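Local structure of pyroglutatmate porin OpdO (Pseudomonas aeruginosa, 3SZV) at residues A[26-31]-A[53-58]; A[74-79]-A[141-146]. The protein probably forms a porin channel of the OprD family in the bacterial outer membrane, a beta-barrel expected to admit small carboxylate-type solutes such as pyroglutamate. All blocks are in the same frame, centred on the assembly; numbering follows the deposited sequence.

Contact 1: A[26-31]-A[53-58]. With C8E ((hydroxyethyloxy)tri(ethyloxy)octane), chain C.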
ATOM      1  N   SER A  26       1.118 -19.577  -7.480  1.00 19.64           N
ATOM      2  CA  SER A  26       1.194 -18.774  -8.684  1.00 20.67           C
ATOM      3  C   SER A  26       2.614 -18.284  -8.915  1.00 19.11           C
ATOM      4  O   SER A  26       3.428 -18.202  -7.990  1.00 19.08           O
ATOM      5  CB  SER A  26       0.248 -17.573  -8.587  1.00 21.66           C
ATOM      6  OG  SER A  26       0.661 -16.691  -7.555  1.00 23.45           O
ATOM      7  N   LEU A  27       2.911 -17.951 -10.161  1.00 19.97           N
ATOM      8  CA  LEU A  27       4.196 -17.357 -10.495  1.00 17.77           C
ATOM      9  C   LEU A  27       3.956 -16.062 -11.240  1.00 19.20           C
ATOM     10  O   LEU A  27       3.207 -16.033 -12.221  1.00 22.73           O
ATOM     11  CB  LEU A  27       5.015 -18.305 -11.367  1.00 21.78           C
ATOM     12  CG  LEU A  27       6.325 -17.727 -11.904  1.00 22.01           C
ATOM     13  CD1 LEU A  27       7.261 -17.389 -10.763  1.00 24.55           C
ATOM     14  CD2 LEU A  27       6.976 -18.715 -12.866  1.00 31.69           C
ATOM     15  N   GLU A  28       4.576 -14.992 -10.764  1.00 16.69           N
ATOM     16  CA  GLU A  28       4.484 -13.713 -11.455  1.00 19.90           C
ATOM     17  C   GLU A  28       5.844 -13.299 -12.007  1.00 18.67           C
ATOM     18  O   GLU A  28       6.868 -13.418 -11.330  1.00 20.05           O
ATOM     19  CB  GLU A  28       3.928 -12.609 -10.543  1.00 19.24           C
ATOM     20  CG  GLU A  28       3.847 -11.264 -11.257  1.00 21.60           C
ATOM     21  CD  GLU A  28       3.401 -10.137 -10.350  1.00 30.79           C
ATOM     22  OE1 GLU A  28       3.131 -10.393  -9.156  1.00 33.85           O
ATOM     23  OE2 GLU A  28       3.324  -8.991 -10.836  1.00 30.72           O
ATOM     24  N   LEU A  29       5.848 -12.827 -13.252  1.00 20.65           N
ATOM     25  CA  LEU A  29       7.050 -12.275 -13.864  1.00 20.33           C
ATOM     26  C   LEU A  29       6.855 -10.777 -13.981  1.00 19.65           C
ATOM     27  O   LEU A  29       5.791 -10.322 -14.395  1.00 21.57           O
ATOM     28  CB  LEU A  29       7.259 -12.856 -15.259  1.00 20.58           C
ATOM     29  CG  LEU A  29       7.979 -14.204 -15.403  1.00 36.61           C
ATOM     30  CD1 LEU A  29       7.562 -15.205 -14.339  1.00 39.66           C
ATOM     31  CD2 LEU A  29       7.760 -14.773 -16.804  1.00 30.54           C
ATOM     32  N   ARG A  30       7.874 -10.007 -13.616  1.00 17.46           N
ATOM     33  CA  ARG A  30       7.810  -8.557 -13.736  1.00 18.35           C
ATOM     34  C   ARG A  30       9.066  -8.037 -14.369  1.00 18.28           C
ATOM     35  O   ARG A  30      10.172  -8.374 -13.952  1.00 21.00           O
ATOM     36  CB  ARG A  30       7.689  -7.915 -12.365  1.00 20.03           C
ATOM     37  CG  ARG A  30       6.376  -8.103 -11.719  1.00 26.39           C
ATOM     38  CD  ARG A  30       6.325  -7.208 -10.510  1.00 30.38           C
ATOM     39  NE  ARG A  30       5.209  -7.558  -9.661  1.00 29.64           N
ATOM     40  CZ  ARG A  30       5.006  -7.036  -8.459  1.00 22.82           C
ATOM     41  NH1 ARG A  30       5.850  -6.130  -7.976  1.00 28.91           N
ATOM     42  NH2 ARG A  30       3.951  -7.412  -7.758  1.00 25.94           N
ATOM     43  N   ASN A  31       8.898  -7.195 -15.376  1.00 19.58           N
ATOM     44  CA  ASN A  31      10.021  -6.540 -15.999  1.00 18.55           C
ATOM     45  C   ASN A  31       9.786  -5.049 -15.797  1.00 22.02           C
ATOM     46  O   ASN A  31       8.758  -4.508 -16.214  1.00 23.72           O
ATOM     47  CB  ASN A  31      10.094  -6.905 -17.478  1.00 21.14           C
ATOM     48  CG  ASN A  31      11.339  -6.363 -18.142  1.00 25.61           C
ATOM     49  OD1 ASN A  31      11.335  -5.253 -18.669  1.00 28.82           O
ATOM     50  ND2 ASN A  31      12.419  -7.134 -18.105  1.00 24.52           N
ATOM     51  N   GLY A  53      12.108  -9.497 -12.425  1.00 16.01           N
ATOM     52  CA  GLY A  53      11.738 -10.115 -11.169  1.00 17.49           C
ATOM     53  C   GLY A  53      10.859 -11.337 -11.333  1.00 18.06           C
ATOM     54  O   GLY A  53      10.147 -11.484 -12.328  1.00 17.82           O
ATOM     55  N   PHE A  54      10.917 -12.215 -10.340  1.00 16.62           N
ATOM     56  CA  PHE A  54      10.083 -13.409 -10.287  1.00 17.68           C
ATOM     57  C   PHE A  54       9.491 -13.473  -8.898  1.00 19.71           C
ATOM     58  O   PHE A  54      10.191 -13.256  -7.910  1.00 18.21           O
ATOM     59  CB  PHE A  54      10.913 -14.674 -10.532  1.00 17.56           C
ATOM     60  CG  PHE A  54      11.620 -14.689 -11.858  1.00 22.59           C
ATOM     61  CD1 PHE A  54      11.063 -15.340 -12.947  1.00 25.62           C
ATOM     62  CD2 PHE A  54      12.831 -14.041 -12.016  1.00 20.08           C
ATOM     63  CE1 PHE A  54      11.710 -15.351 -14.172  1.00 29.40           C
ATOM     64  CE2 PHE A  54      13.487 -14.047 -13.241  1.00 25.12           C
ATOM     65  CZ  PHE A  54      12.924 -14.703 -14.318  1.00 25.90           C
ATOM     66  N   LEU A  55       8.200 -13.765  -8.827  1.00 17.79           N
ATOM     67  CA  LEU A  55       7.505 -13.859  -7.555  1.00 17.70           C
ATOM     68  C   LEU A  55       6.727 -15.165  -7.516  1.00 18.05           C
ATOM     69  O   LEU A  55       5.775 -15.347  -8.274  1.00 20.59           O
ATOM     70  CB  LEU A  55       6.555 -12.682  -7.378  1.00 19.19           C
ATOM     71  CG  LEU A  55       7.191 -11.288  -7.460  1.00 22.11           C
ATOM     72  CD1 LEU A  55       7.314 -10.772  -8.897  1.00 22.63           C
ATOM     73  CD2 LEU A  55       6.353 -10.331  -6.632  1.00 25.75           C
ATOM     74  N   LEU A  56       7.143 -16.074  -6.642  1.00 17.74           N
ATOM     75  CA  LEU A  56       6.460 -17.353  -6.478  1.00 18.17           C
ATOM     76  C   LEU A  56       5.656 -17.294  -5.187  1.00 22.35           C
ATOM     77  O   LEU A  56       6.212 -17.066  -4.116  1.00 23.27           O
ATOM     78  CB  LEU A  56       7.484 -18.480  -6.404  1.00 19.86           C
ATOM     79  CG  LEU A  56       6.910 -19.880  -6.203  1.00 24.98           C
ATOM     80  CD1 LEU A  56       6.204 -20.358  -7.470  1.00 27.88           C
ATOM     81  CD2 LEU A  56       8.016 -20.854  -5.818  1.00 37.25           C
ATOM     82  N   ARG A  57       4.344 -17.476  -5.296  1.00 20.26           N
ATOM     83  CA  ARG A  57       3.455 -17.423  -4.139  1.00 21.49           C
ATOM     84  C   ARG A  57       2.823 -18.789  -3.890  1.00 23.48           C
ATOM     85  O   ARG A  57       2.219 -19.365  -4.790  1.00 25.05           O
ATOM     86  CB  ARG A  57       2.357 -16.380  -4.368  1.00 23.16           C
ATOM     87  CG  ARG A  57       2.855 -14.934  -4.452  1.00 28.70           C
ATOM     88  CD  ARG A  57       1.724 -13.982  -4.856  1.00 34.40           C
ATOM     89  NE  ARG A  57       2.123 -12.571  -4.849  1.00 40.45           N
ATOM     90  CZ  ARG A  57       2.490 -11.874  -5.924  1.00 50.66           C
ATOM     91  NH1 ARG A  57       2.521 -12.447  -7.124  1.00 28.96           N
ATOM     92  NH2 ARG A  57       2.823 -10.596  -5.799  1.00 49.06           N
ATOM     93  N   LEU A  58       2.984 -19.319  -2.681  1.00 19.81           N
ATOM     94  CA  LEU A  58       2.299 -20.545  -2.299  1.00 19.50           C
ATOM     95  C   LEU A  58       1.416 -20.258  -1.095  1.00 20.46           C
ATOM     96  O   LEU A  58       1.860 -19.645  -0.124  1.00 21.36           O
ATOM     97  CB  LEU A  58       3.275 -21.665  -1.961  1.00 24.33           C
ATOM     98  CG  LEU A  58       2.569 -22.920  -1.427  1.00 32.79           C
ATOM     99  CD1 LEU A  58       2.929 -24.162  -2.238  1.00 46.70           C
ATOM    100  CD2 LEU A  58       2.853 -23.131   0.057  1.00 53.57           C
TER
HETATM  101  C1  C8E C 386      21.152 -17.466   2.365  1.00 38.52           C
HETATM  102  C2  C8E C 386      20.038 -17.882   1.411  1.00 30.34           C
HETATM  103  C3  C8E C 386      18.913 -18.577   2.165  1.00 28.52           C
HETATM  104  C4  C8E C 386      18.026 -19.369   1.210  1.00 24.43           C
HETATM  105  C5  C8E C 386      17.405 -18.452   0.168  1.00 20.86           C
HETATM  106  C6  C8E C 386      16.513 -19.190  -0.828  1.00 22.24           C
HETATM  107  C7  C8E C 386      15.931 -18.220  -1.854  1.00 22.77           C
HETATM  108  C8  C8E C 386      14.802 -18.830  -2.688  1.00 24.07           C
HETATM  109  O9  C8E C 386      14.393 -17.924  -3.705  1.00 26.35           O
HETATM  110  C10 C8E C 386      13.388 -18.467  -4.545  1.00 23.66           C
HETATM  111  C11 C8E C 386      12.992 -17.479  -5.647  1.00 25.15           C
HETATM  112  O12 C8E C 386      11.973 -18.024  -6.464  1.00 29.70           O
HETATM  113  C13 C8E C 386      11.334 -17.065  -7.288  1.00 27.82           C
HETATM  114  C16 C8E C 386      11.636 -18.416 -11.100  1.00 51.69           C
HETATM  115  C17 C8E C 386      12.966 -19.146 -11.233  1.00 51.24           C
HETATM  116  O18 C8E C 386      13.532 -18.906 -12.502  1.00 52.25           O
HETATM  117  C19 C8E C 386      14.230 -17.682 -12.550  1.00 53.43           C
HETATM  118  C20 C8E C 386      15.694 -17.933 -12.210  1.00 54.81           C
HETATM  119  O21 C8E C 386      16.516 -17.522 -13.279  1.00 55.55           O
HETATM  120  O   HOH W   1       2.950 -15.004  -7.760  1.00 24.69           O
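Glu28 and Arg57 meet across two neighbouring antiparallel strands of the porin beta-barrel, 26-31 and 53-58, which belong to one beta hairpin. Backbone pairing follows the classical alternation. Ser26 with Arg57, Glu28 with Leu55 and Arg30 with Gly53 are hydrogen-bonded pairs, the shortest of these backbone bonds running from Gly53 N to Arg30 O at 2.7 Å; Leu27 with Leu56 and Leu29 with Phe54 are the non-hydrogen-bonded pairs between them.

Charge dominates the inward face. Glu28, extended with CG anti to the backbone N (chi1 179°), offers OE1 through its anti lone pair to Arg57 NH1 at 3.0 Å, in the guanidinium plane, while Arg30 NE reaches OE2 at 2.6 Å from above the carboxylate plane. The carboxylate thus joins two guanidinium groups whose NH2 atoms are 3.9 Å apart, the three side chains forming a salt-bridge network. Asp138 gives Arg30 a second acidic partner, and Ser395 also bonds Glu28. Leu55 lays its CD2 over one face of the Arg30 guanidinium.

The outward face is apolar and touches detergent: Leu29 CD1 packs obliquely on Phe54 CD1 at 3.8 Å, and C8E C19 sits 3.6 Å above the centre of the Phe54 ring. Back on the charged side, one water accepts from Arg57 NH1 at 2.7 Å and donates to Leu55 O at 2.9 Å.

Contact 2: A[74-79]-A[141-146]. With C8E ((hydroxyethyloxy)tri(ethyloxy)octane), chain C.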
ATOM      1  N   ILE A  74       6.561 -17.080   0.173  1.00 18.81           N
ATOM      2  CA  ILE A  74       6.791 -16.189  -0.955  1.00 19.72           C
ATOM      3  C   ILE A  74       8.259 -16.270  -1.356  1.00 18.55           C
ATOM      4  O   ILE A  74       9.144 -16.135  -0.521  1.00 20.58           O
ATOM      5  CB  ILE A  74       6.354 -14.736  -0.669  1.00 23.42           C
ATOM      6  CG1 ILE A  74       6.547 -13.882  -1.927  1.00 23.91           C
ATOM      7  CG2 ILE A  74       7.101 -14.157   0.535  1.00 21.28           C
ATOM      8  CD1 ILE A  74       5.806 -12.568  -1.901  1.00 31.72           C
ATOM      9  N   GLY A  75       8.502 -16.539  -2.634  1.00 17.44           N
ATOM     10  CA  GLY A  75       9.849 -16.563  -3.167  1.00 17.77           C
ATOM     11  C   GLY A  75      10.023 -15.384  -4.095  1.00 16.79           C
ATOM     12  O   GLY A  75       9.236 -15.185  -5.026  1.00 18.35           O
ATOM     13  N   LEU A  76      11.055 -14.595  -3.830  1.00 15.56           N
ATOM     14  CA  LEU A  76      11.337 -13.391  -4.603  1.00 15.70           C
ATOM     15  C   LEU A  76      12.719 -13.498  -5.215  1.00 18.31           C
ATOM     16  O   LEU A  76      13.675 -13.912  -4.558  1.00 19.04           O
ATOM     17  CB  LEU A  76      11.318 -12.171  -3.692  1.00 16.23           C
ATOM     18  CG  LEU A  76      10.015 -11.908  -2.942  1.00 16.78           C
ATOM     19  CD1 LEU A  76      10.191 -10.747  -1.978  1.00 22.71           C
ATOM     20  CD2 LEU A  76       8.878 -11.644  -3.913  1.00 16.95           C
ATOM     21  N   LEU A  77      12.838 -13.107  -6.476  1.00 16.43           N
ATOM     22  CA  LEU A  77      14.131 -13.118  -7.134  1.00 16.55           C
ATOM     23  C   LEU A  77      14.153 -11.942  -8.082  1.00 16.38           C
ATOM     24  O   LEU A  77      13.237 -11.765  -8.885  1.00 17.41           O
ATOM     25  CB  LEU A  77      14.337 -14.428  -7.903  1.00 20.68           C
ATOM     26  CG  LEU A  77      15.612 -14.557  -8.734  1.00 24.34           C
ATOM     27  CD1 LEU A  77      16.839 -14.449  -7.849  1.00 31.13           C
ATOM     28  CD2 LEU A  77      15.602 -15.888  -9.485  1.00 30.83           C
ATOM     29  N   GLY A  78      15.190 -11.123  -7.973  1.00 16.16           N
ATOM     30  CA  GLY A  78      15.342 -10.000  -8.867  1.00 18.39           C
ATOM     31  C   GLY A  78      16.772  -9.860  -9.321  1.00 22.69           C
ATOM     32  O   GLY A  78      17.709 -10.212  -8.602  1.00 24.61           O
ATOM     33  N   PHE A  79      16.945  -9.352 -10.531  1.00 22.90           N
ATOM     34  CA  PHE A  79      18.273  -8.976 -10.974  1.00 21.90           C
ATOM     35  C   PHE A  79      18.228  -7.820 -11.951  1.00 24.83           C
ATOM     36  O   PHE A  79      17.289  -7.685 -12.740  1.00 22.77           O
ATOM     37  CB  PHE A  79      19.036 -10.168 -11.555  1.00 30.10           C
ATOM     38  CG  PHE A  79      18.255 -10.976 -12.548  1.00 28.55           C
ATOM     39  CD1 PHE A  79      17.542 -12.097 -12.141  1.00 29.44           C
ATOM     40  CD2 PHE A  79      18.264 -10.649 -13.891  1.00 29.23           C
ATOM     41  CE1 PHE A  79      16.835 -12.855 -13.055  1.00 35.04           C
ATOM     42  CE2 PHE A  79      17.558 -11.402 -14.811  1.00 40.03           C
ATOM     43  CZ  PHE A  79      16.844 -12.508 -14.393  1.00 33.92           C
ATOM     44  N   LEU A 141       9.847  -3.361  -8.240  1.00 19.77           N
ATOM     45  CA  LEU A 141      10.032  -4.685  -8.817  1.00 17.42           C
ATOM     46  C   LEU A 141       9.497  -5.801  -7.916  1.00 17.83           C
ATOM     47  O   LEU A 141       8.815  -6.720  -8.388  1.00 19.28           O
ATOM     48  CB  LEU A 141      11.511  -4.935  -9.103  1.00 19.17           C
ATOM     49  CG  LEU A 141      11.791  -6.247  -9.846  1.00 19.17           C
ATOM     50  CD1 LEU A 141      11.361  -6.161 -11.307  1.00 21.33           C
ATOM     51  CD2 LEU A 141      13.256  -6.645  -9.737  1.00 20.04           C
ATOM     52  N   LEU A 142       9.861  -5.737  -6.642  1.00 16.84           N
ATOM     53  CA  LEU A 142       9.512  -6.770  -5.673  1.00 16.93           C
ATOM     54  C   LEU A 142       8.899  -6.112  -4.447  1.00 16.87           C
ATOM     55  O   LEU A 142       9.241  -4.980  -4.107  1.00 18.35           O
ATOM     56  CB  LEU A 142      10.753  -7.586  -5.287  1.00 16.96           C
ATOM     57  CG  LEU A 142      11.449  -8.300  -6.446  1.00 18.93           C
ATOM     58  CD1 LEU A 142      12.802  -8.850  -6.020  1.00 21.33           C
ATOM     59  CD2 LEU A 142      10.573  -9.422  -7.014  1.00 19.56           C
ATOM     60  N   PRO A 143       7.969  -6.799  -3.783  1.00 14.96           N
ATOM     61  CA  PRO A 143       7.228  -6.149  -2.696  1.00 15.38           C
ATOM     62  C   PRO A 143       8.050  -5.885  -1.432  1.00 16.82           C
ATOM     63  O   PRO A 143       8.996  -6.629  -1.112  1.00 16.56           O
ATOM     64  CB  PRO A 143       6.110  -7.157  -2.379  1.00 16.31           C
ATOM     65  CG  PRO A 143       6.647  -8.487  -2.894  1.00 16.80           C
ATOM     66  CD  PRO A 143       7.452  -8.141  -4.103  1.00 17.07           C
ATOM     67  N   GLU A 144       7.682  -4.833  -0.710  1.00 15.29           N
ATOM     68  CA  GLU A 144       8.095  -4.682   0.677  1.00 14.96           C
ATOM     69  C   GLU A 144       7.455  -5.804   1.520  1.00 15.42           C
ATOM     70  O   GLU A 144       6.313  -6.201   1.274  1.00 15.80           O
ATOM     71  CB  GLU A 144       7.647  -3.311   1.196  1.00 15.61           C
ATOM     72  CG  GLU A 144       8.045  -3.015   2.641  1.00 15.58           C
ATOM     73  CD  GLU A 144       7.519  -1.682   3.140  1.00 16.23           C
ATOM     74  OE1 GLU A 144       6.521  -1.190   2.595  1.00 14.90           O
ATOM     75  OE2 GLU A 144       8.120  -1.112   4.079  1.00 15.62           O
ATOM     76  N   LEU A 145       8.186  -6.315   2.512  1.00 14.06           N
ATOM     77  CA  LEU A 145       7.629  -7.272   3.471  1.00 14.12           C
ATOM     78  C   LEU A 145       7.892  -6.759   4.874  1.00 15.17           C
ATOM     79  O   LEU A 145       8.887  -6.061   5.119  1.00 16.76           O
ATOM     80  CB  LEU A 145       8.274  -8.658   3.329  1.00 16.02           C
ATOM     81  CG  LEU A 145       8.092  -9.360   1.993  1.00 13.82           C
ATOM     82  CD1 LEU A 145       8.925 -10.630   1.953  1.00 17.43           C
ATOM     83  CD2 LEU A 145       6.625  -9.662   1.760  1.00 16.41           C
ATOM     84  N   PHE A 146       6.994  -7.079   5.795  1.00 13.41           N
ATOM     85  CA  PHE A 146       7.269  -6.885   7.211  1.00 13.27           C
ATOM     86  C   PHE A 146       7.444  -8.240   7.866  1.00 15.20           C
ATOM     87  O   PHE A 146       6.895  -9.245   7.400  1.00 16.97           O
ATOM     88  CB  PHE A 146       6.117  -6.145   7.898  1.00 13.36           C
ATOM     89  CG  PHE A 146       5.812  -4.811   7.299  1.00 12.84           C
ATOM     90  CD1 PHE A 146       4.567  -4.551   6.738  1.00 15.07           C
ATOM     91  CD2 PHE A 146       6.767  -3.806   7.313  1.00 15.55           C
ATOM     92  CE1 PHE A 146       4.275  -3.302   6.191  1.00 15.87           C
ATOM     93  CE2 PHE A 146       6.480  -2.537   6.764  1.00 16.34           C
ATOM     94  CZ  PHE A 146       5.230  -2.309   6.198  1.00 15.35           C
TER
HETATM   95  C1  C8E C 386      21.152 -17.466   2.365  1.00 38.52           C
HETATM   96  C2  C8E C 386      20.038 -17.882   1.411  1.00 30.34           C
HETATM   97  C3  C8E C 386      18.913 -18.577   2.165  1.00 28.52           C
HETATM   98  C4  C8E C 386      18.026 -19.369   1.210  1.00 24.43           C
HETATM   99  C5  C8E C 386      17.405 -18.452   0.168  1.00 20.86           C
HETATM  100  C6  C8E C 386      16.513 -19.190  -0.828  1.00 22.24           C
HETATM  101  C7  C8E C 386      15.931 -18.220  -1.854  1.00 22.77           C
HETATM  102  C8  C8E C 386      14.802 -18.830  -2.688  1.00 24.07           C
HETATM  103  O9  C8E C 386      14.393 -17.924  -3.705  1.00 26.35           O
HETATM  104  C10 C8E C 386      13.388 -18.467  -4.545  1.00 23.66           C
HETATM  105  C11 C8E C 386      12.992 -17.479  -5.647  1.00 25.15           C
HETATM  106  O12 C8E C 386      11.973 -18.024  -6.464  1.00 29.70           O
HETATM  107  C13 C8E C 386      11.334 -17.065  -7.288  1.00 27.82           C
HETATM  108  C16 C8E C 386      11.636 -18.416 -11.100  1.00 51.69           C
HETATM  109  C17 C8E C 386      12.966 -19.146 -11.233  1.00 51.24           C
HETATM  110  O18 C8E C 386      13.532 -18.906 -12.502  1.00 52.25           O
HETATM  111  C19 C8E C 386      14.230 -17.682 -12.550  1.00 53.43           C
HETATM  112  C20 C8E C 386      15.694 -17.933 -12.210  1.00 54.81           C
HETATM  113  O21 C8E C 386      16.516 -17.522 -13.279  1.00 55.55           O
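This is an apolar contact, mostly between side chains, in which the inward-directed residues of the wall strand 74-79 are covered by 141-146, a largely irregular segment that enters a short strand only at Leu145. The interface is buried and modest in extent, about 324 Å² summed over both sides. Leu76 is its hub. With CG anti to the carbonyl carbon (chi1 -59°), it divides its two methyls between different partners: CD2 rests on the Pro143 ring at CD, 3.8 Å away, and CD1 meets Leu145 CD1 tip to tip at 4.1 Å. Leu142 CD2 also approaches Leu76 CD2. Ile74 extends the patch at one end, its CD1 reaching Pro143 CG and its CG2 branch touching Leu145 CD1 at 4.2 Å.

The arrangement is that of a porin barrel in which a chain segment folds inward and lies against the inner side of the wall. Backbone bonds of 74-79 go instead to its strand neighbours, such as Leu56 on one flank and Lys108 on the other. Strand alternation separates the two environments: Leu76 faces the inward segment, whereas Leu77 points the other way, and its CD2 lies 3.4 Å from C8E C20, as suits a membrane-facing position.

Glycine allows close approach at the other end. Leu142 CD1 comes to 3.8 Å from Gly78 N, and Leu141 CD2 lies 4.0 Å from Gly78 CA; both methyls pack directly on the backbone of Gly78, with no side chain between. Glu144, turned away from the strand, bonds through its carboxylate to Asn169 and to the backbone N of Asn137; Lys170 NZ bonds the carbonyl of Pro143.

The two contacts come in series along the chain: contact 1 closes at residue 58 before contact 2 opens at residue 74, and their centres lie 9 Å apart on the same side of the barrel. Strands 49-59 and 67-81 are antiparallel neighbours and carry one segment of each contact, so Phe54 N probably bonds Leu77 O, and Gly75 N probably bonds Leu56 O. On the inner side Leu55 CD2 packs against Pro143 CD at 3.5 Å, and Arg30 NH1 bonds Leu141 O weakly. Lateral strand pairing and coverage by an inward-folded segment therefore meet on one patch of wall, whose other side carries detergent.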